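Local coordinates for protein UTP--glucose-1-phosphate uridylyltransferase (Acinetobacter baumannii, PDB 6IKX) that catalyses the transfer of a uridylyl group from UTP to glucose 1-phosphate, giving UDP-glucose and diphosphate, at residues 30-35 and 273-278; 47-52 and 93-98. The protein carries 1 engineered substitution. One frame throughout, in Å; residues are numbered along the deposited sequence.

Contact 1 (30-35 and 273-278); sequences VVDRPA and LEHPKL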
loop_
_atom_site.group_PDB
_atom_site.type_symbol
_atom_site.label_atom_id
_atom_site.label_comp_id
_atom_site.label_asym_id
_atom_site.label_seq_id
_atom_site.Cartn_x
_atom_site.Cartn_y
_atom_site.Cartn_z
ATOM N N VAL A 30 -8.736 -19.138 -5.580
ATOM C CA VAL A 30 -9.076 -20.374 -6.317
ATOM C C VAL A 30 -9.295 -21.447 -5.264
ATOM O O VAL A 30 -8.301 -21.996 -4.761
ATOM C CB VAL A 30 -7.957 -20.715 -7.302
ATOM C CG1 VAL A 30 -8.146 -22.095 -7.927
ATOM C CG2 VAL A 30 -7.850 -19.619 -8.349
ATOM N N VAL A 31 -10.557 -21.639 -4.890
ATOM C CA VAL A 31 -10.983 -22.491 -3.748
ATOM C C VAL A 31 -10.710 -21.728 -2.447
ATOM O O VAL A 31 -11.646 -21.144 -1.880
ATOM C CB VAL A 31 -10.287 -23.864 -3.752
ATOM C CG1 VAL A 31 -10.975 -24.831 -2.810
ATOM C CG2 VAL A 31 -10.201 -24.452 -5.145
ATOM N N ASP A 32 -9.484 -21.759 -1.949
ATOM C CA ASP A 32 -9.184 -21.161 -0.634
ATOM C C ASP A 32 -7.801 -20.510 -0.598
ATOM O O ASP A 32 -7.369 -20.189 0.539
ATOM C CB ASP A 32 -9.273 -22.274 0.408
ATOM C CG ASP A 32 -8.173 -23.328 0.291
ATOM O OD1 ASP A 32 -7.499 -23.359 -0.749
ATOM O OD2 ASP A 32 -7.996 -24.100 1.263
ATOM N N ARG A 33 -7.103 -20.349 -1.735
ATOM C CA ARG A 33 -5.801 -19.619 -1.773
ATOM C C ARG A 33 -5.628 -18.843 -3.086
ATOM O O ARG A 33 -6.245 -19.134 -4.093
ATOM C CB ARG A 33 -4.694 -20.649 -1.559
ATOM C CG ARG A 33 -4.577 -21.629 -2.706
ATOM C CD ARG A 33 -4.011 -22.980 -2.337
ATOM N NE ARG A 33 -4.799 -23.634 -1.307
ATOM C CZ ARG A 33 -4.366 -23.970 -0.100
ATOM N NH1 ARG A 33 -3.115 -23.749 0.262
ATOM N NH2 ARG A 33 -5.200 -24.529 0.747
ATOM N N PRO A 34 -4.785 -17.802 -3.164
ATOM C CA PRO A 34 -4.623 -17.075 -4.426
ATOM C C PRO A 34 -4.003 -17.958 -5.536
ATOM O O PRO A 34 -3.253 -18.904 -5.252
ATOM C CB PRO A 34 -3.714 -15.912 -3.974
ATOM C CG PRO A 34 -2.866 -16.558 -2.908
ATOM C CD PRO A 34 -3.912 -17.299 -2.103
ATOM N N ALA A 35 -4.353 -17.657 -6.788
ATOM C CA ALA A 35 -3.965 -18.421 -7.999
ATOM C C ALA A 35 -2.433 -18.613 -8.007
ATOM O O ALA A 35 -1.965 -19.701 -8.354
ATOM C CB ALA A 35 -4.477 -17.684 -9.226
ATOM N N LEU A 273 -12.842 -29.751 -6.184
ATOM C CA LEU A 273 -13.187 -31.202 -6.081
ATOM C C LEU A 273 -11.971 -32.024 -5.635
ATOM O O LEU A 273 -12.163 -33.024 -4.940
ATOM C CB LEU A 273 -13.745 -31.705 -7.415
ATOM C CG LEU A 273 -15.268 -31.601 -7.559
ATOM C CD2 LEU A 273 -15.669 -31.684 -9.015
ATOM N N GLU A 274 -10.763 -31.581 -5.964
ATOM C CA GLU A 274 -9.508 -32.261 -5.582
ATOM C C GLU A 274 -9.029 -31.789 -4.205
ATOM O O GLU A 274 -7.948 -32.232 -3.774
ATOM C CB GLU A 274 -8.427 -31.929 -6.602
ATOM C CG GLU A 274 -8.295 -32.931 -7.723
ATOM C CD GLU A 274 -6.831 -33.118 -8.060
ATOM O OE1 GLU A 274 -6.005 -32.935 -7.139
ATOM O OE2 GLU A 274 -6.512 -33.419 -9.230
ATOM N N HIS A 275 -9.729 -30.873 -3.532
ATOM C CA HIS A 275 -9.164 -30.291 -2.288
ATOM C C HIS A 275 -9.069 -31.395 -1.239
ATOM O O HIS A 275 -10.074 -32.017 -0.917
ATOM C CB HIS A 275 -9.981 -29.111 -1.797
ATOM C CG HIS A 275 -9.279 -28.293 -0.772
ATOM N ND1 HIS A 275 -9.298 -28.627 0.564
ATOM C CD2 HIS A 275 -8.605 -27.122 -0.876
ATOM C CE1 HIS A 275 -8.642 -27.707 1.240
ATOM N NE2 HIS A 275 -8.207 -26.762 0.374
ATOM N N PRO A 276 -7.878 -31.645 -0.655
ATOM C CA PRO A 276 -7.661 -32.850 0.147
ATOM C C PRO A 276 -8.510 -32.780 1.421
ATOM O O PRO A 276 -8.754 -33.813 2.019
ATOM C CB PRO A 276 -6.165 -32.834 0.481
ATOM C CG PRO A 276 -5.752 -31.366 0.343
ATOM C CD PRO A 276 -6.716 -30.741 -0.651
ATOM N N LYS A 277 -8.959 -31.568 1.766
ATOM C CA LYS A 277 -9.763 -31.289 2.978
ATOM C C LYS A 277 -11.214 -30.941 2.611
ATOM O O LYS A 277 -12.073 -31.412 3.333
ATOM C CB LYS A 277 -9.046 -30.230 3.817
ATOM C CG LYS A 277 -8.682 -30.676 5.230
ATOM C CD LYS A 277 -7.434 -30.034 5.809
ATOM C CE LYS A 277 -6.175 -30.860 5.650
ATOM N NZ LYS A 277 -6.373 -32.269 6.061
ATOM N N LEU A 278 -11.508 -30.247 1.501
ATOM C CA LEU A 278 -12.895 -29.779 1.168
ATOM C C LEU A 278 -13.540 -30.570 0.036
ATOM O O LEU A 278 -14.722 -30.350 -0.194
ATOM C CB LEU A 278 -12.832 -28.324 0.729
ATOM C CG LEU A 278 -12.225 -27.381 1.749
ATOM C CD1 LEU A 278 -11.642 -26.180 1.040
ATOM C CD2 LEU A 278 -13.267 -26.979 2.793
#
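His275 and Asp32 form a His-carboxylate hydrogen bond that ties the tight turn of a small beta hairpin (strands 29-30 and 33-34) to the loop between helices 261-273 and 279-287. The two side chains approach from opposite directions, ring and carboxylate planes 80° apart. His275 NE2 donates to Asp32 OD2 (2.8 Å), which it meets from above the carboxylate plane. Arg33 NH2 reaches the same OD2 from the opposite face of that plane, while Arg33 NE takes Asp32 OD1 at 2.8 Å; the guanidinium thus holds the carboxylate side-on, one nitrogen to each oxygen. Lys261 of the second subunit adds a salt bridge to OD2, so three donors converge on one oxygen and probably favour its ionised form. Glu37 of helix 35-44 gives Arg33 NH1 a second carboxylate partner. With CG anti to the backbone N (chi1 -165°), the His275 ring extends toward the turn. One face carries Leu278 CD1 over the centre, and Pro276 CD lies against the opposite face toward the rim. Val31 CG1 touches His275 CD2 obliquely at 3.8 Å and slides past Leu278 CD1 at 4.1 Å, a small apolar patch beside the polar cluster. Bonds at both nitrogens restrain the ring's rotation: besides the NE2 bond, His275 ND1 accepts from Leu278 N (2.9 Å) and Lys277 N (3.2 Å).

Contact 2 (47-52 and 93-98); sequences GIEQII and PEHVSV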
loop_
_atom_site.group_PDB
_atom_site.type_symbol
_atom_site.label_atom_id
_atom_site.label_comp_id
_atom_site.label_asym_id
_atom_site.label_seq_id
_atom_site.Cartn_x
_atom_site.Cartn_y
_atom_site.Cartn_z
ATOM N N GLY A 47 11.952 -28.262 -8.727
ATOM C CA GLY A 47 13.287 -27.983 -8.173
ATOM C C GLY A 47 13.675 -26.528 -8.313
ATOM O O GLY A 47 14.875 -26.243 -8.155
ATOM N N ILE A 48 12.726 -25.617 -8.574
ATOM C CA ILE A 48 13.070 -24.165 -8.601
ATOM C C ILE A 48 13.352 -23.727 -7.164
ATOM O O ILE A 48 12.659 -24.185 -6.219
ATOM C CB ILE A 48 11.991 -23.301 -9.301
ATOM C CG1 ILE A 48 11.775 -23.734 -10.756
ATOM C CG2 ILE A 48 12.315 -21.802 -9.188
ATOM C CD1 ILE A 48 12.994 -23.548 -11.640
ATOM N N GLU A 49 14.310 -22.828 -7.022
ATOM C CA GLU A 49 14.798 -22.327 -5.716
ATOM C C GLU A 49 14.671 -20.813 -5.598
ATOM O O GLU A 49 14.629 -20.351 -4.452
ATOM C CB GLU A 49 16.267 -22.727 -5.553
ATOM C CG GLU A 49 16.408 -24.202 -5.207
ATOM C CD GLU A 49 17.819 -24.715 -4.987
ATOM O OE1 GLU A 49 18.783 -23.921 -5.130
ATOM O OE2 GLU A 49 17.940 -25.917 -4.701
ATOM N N GLN A 50 14.739 -20.093 -6.721
ATOM C CA GLN A 50 14.678 -18.617 -6.801
ATOM C C GLN A 50 13.496 -18.236 -7.702
ATOM O O GLN A 50 13.584 -18.493 -8.966
ATOM C CB GLN A 50 15.982 -18.033 -7.339
ATOM C CG GLN A 50 16.135 -16.534 -7.061
ATOM C CD GLN A 50 17.358 -15.937 -7.714
ATOM O OE1 GLN A 50 17.750 -16.288 -8.829
ATOM N NE2 GLN A 50 17.990 -15.019 -7.011
ATOM N N ILE A 51 12.423 -17.721 -7.065
ATOM C CA ILE A 51 11.191 -17.194 -7.720
ATOM C C ILE A 51 11.459 -15.727 -8.040
ATOM O O ILE A 51 11.685 -14.945 -7.116
ATOM C CB ILE A 51 9.954 -17.428 -6.835
ATOM C CG1 ILE A 51 9.645 -18.926 -6.713
ATOM C CG2 ILE A 51 8.735 -16.666 -7.357
ATOM C CD1 ILE A 51 9.431 -19.610 -8.047
ATOM N N ILE A 52 11.542 -15.379 -9.317
ATOM C CA ILE A 52 11.842 -13.986 -9.757
ATOM C C ILE A 52 10.540 -13.374 -10.266
ATOM O O ILE A 52 10.185 -13.670 -11.424
ATOM C CB ILE A 52 12.953 -13.966 -10.820
ATOM C CG1 ILE A 52 14.151 -14.806 -10.366
ATOM C CG2 ILE A 52 13.353 -12.527 -11.156
ATOM C CD1 ILE A 52 15.246 -14.955 -11.401
ATOM N N PRO A 93 9.285 -23.474 0.997
ATOM C CA PRO A 93 10.367 -24.062 1.783
ATOM C C PRO A 93 11.483 -23.077 2.150
ATOM O O PRO A 93 11.557 -22.026 1.559
ATOM C CB PRO A 93 10.949 -25.123 0.827
ATOM C CG PRO A 93 9.766 -25.458 -0.039
ATOM C CD PRO A 93 9.184 -24.087 -0.331
ATOM N N GLU A 94 12.325 -23.485 3.097
ATOM C CA GLU A 94 13.429 -22.689 3.712
ATOM C C GLU A 94 14.422 -22.252 2.633
ATOM O O GLU A 94 14.774 -21.083 2.643
ATOM C CB GLU A 94 14.171 -23.484 4.798
ATOM C CG GLU A 94 14.149 -25.012 4.634
ATOM C CD GLU A 94 12.990 -25.726 5.335
ATOM O OE1 GLU A 94 12.025 -26.152 4.626
ATOM O OE2 GLU A 94 13.040 -25.858 6.597
ATOM N N HIS A 95 14.811 -23.165 1.735
ATOM C CA HIS A 95 15.801 -22.961 0.643
ATOM C C HIS A 95 15.276 -22.151 -0.570
ATOM O O HIS A 95 16.059 -22.007 -1.527
ATOM C CB HIS A 95 16.276 -24.330 0.167
ATOM C CG HIS A 95 15.213 -25.148 -0.479
ATOM N ND1 HIS A 95 15.143 -25.303 -1.857
ATOM C CD2 HIS A 95 14.214 -25.893 0.045
ATOM C CE1 HIS A 95 14.145 -26.107 -2.159
ATOM N NE2 HIS A 95 13.567 -26.488 -1.001
ATOM N N VAL A 96 14.019 -21.682 -0.581
ATOM C CA VAL A 96 13.425 -20.965 -1.744
ATOM C C VAL A 96 13.379 -19.478 -1.395
ATOM O O VAL A 96 12.808 -19.124 -0.358
ATOM C CB VAL A 96 12.035 -21.512 -2.123
ATOM C CG1 VAL A 96 11.312 -20.623 -3.132
ATOM C CG2 VAL A 96 12.128 -22.936 -2.651
ATOM N N SER A 97 13.967 -18.638 -2.231
ATOM C CA SER A 97 13.913 -17.173 -2.050
ATOM C C SER A 97 12.914 -16.620 -3.074
ATOM O O SER A 97 12.807 -17.204 -4.149
ATOM C CB SER A 97 15.298 -16.596 -2.184
ATOM O OG SER A 97 15.922 -17.147 -3.329
ATOM N N VAL A 98 12.166 -15.576 -2.729
ATOM C CA VAL A 98 11.284 -14.853 -3.677
ATOM C C VAL A 98 11.861 -13.461 -3.893
ATOM O O VAL A 98 12.066 -12.789 -2.908
ATOM C CB VAL A 98 9.859 -14.779 -3.134
ATOM C CG1 VAL A 98 8.972 -14.003 -4.106
ATOM C CG2 VAL A 98 9.319 -16.172 -2.880
HETATM O O HOH W 1 16.842 -19.418 -2.700
#
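Residues 47-52 and 93-98 pair as the beginnings of two parallel strands, 50-55 and 97-102, in the mixed central sheet of the GT-A-type nucleotidyltransferase fold; helices intervene in the chain, so this is a beta-alpha-beta crossover connection. Gln50 lies beside Ser97 and Ile51 beside Val98. Two backbone bonds set the register: Ser97 N donates to Glu49 O at 2.9 Å, and Ile51 N to Ser97 O at 3.0 Å with an N-H...O angle of 165°. Glu49 O is used further, receiving a CA-H contact from Val96 CA at 3.0 Å and a hydrogen from a water that donates its other one to His95 O, so the water bridges the two segments at the start of the pairing.

Just before the first bridge, at the type I turn Pro93 to Val96, the Glu49 chain runs extended and its CG meets the His95 ring at its edge, 3.7 Å from ND1. The carboxylate and ring planes are 81° apart, the charged atoms not in contact; His95 reaches this place because its CG lies between the backbone N and the carbonyl carbon (chi1 66°). Val96 CG2 lies against one face of the same ring. On one face of the sheet, Ile51 CB touches Val98 CG2 at 4.2 Å; Ile51 CG1 also comes to 4.3 Å from Val96 CG1, just ahead of the strand. On the other face, Gln50 CG passes Ser97 OG at 3.8 Å.

Ile51 and Val96 pack on helix 35-44, which ends in a Schellman motif with Gly47 as its C-prime residue, while Gln50 rests on Val119 of helix 117-120 and on Ser118 of the third subunit; strand 4-8 flanks strand 50-55 on its other edge, through backbone bonds to Ala5.

In the fold
Contact 1, where the C-terminal helices meet a small hairpin, lies farther out yet is buried, partly by the second subunit, whereas contact 2 in the central sheet is only partly buried; their centres lie 22 Å apart, with no touch. Helix 35-44 links them: it follows directly on the hairpin of contact 1, receives Val31 and Arg33 on Tyr38, and leads through its Schellman end at Gly47 into the first segment of contact 2. Contact 1 relies on side-chain charge, a carboxylate shared by arginine, histidine and a lysine of the second subunit, whereas contact 2 relies on backbone pairing and apolar packing, with exposed His95 at its turn and Gln50 and Ser97 facing the third subunit.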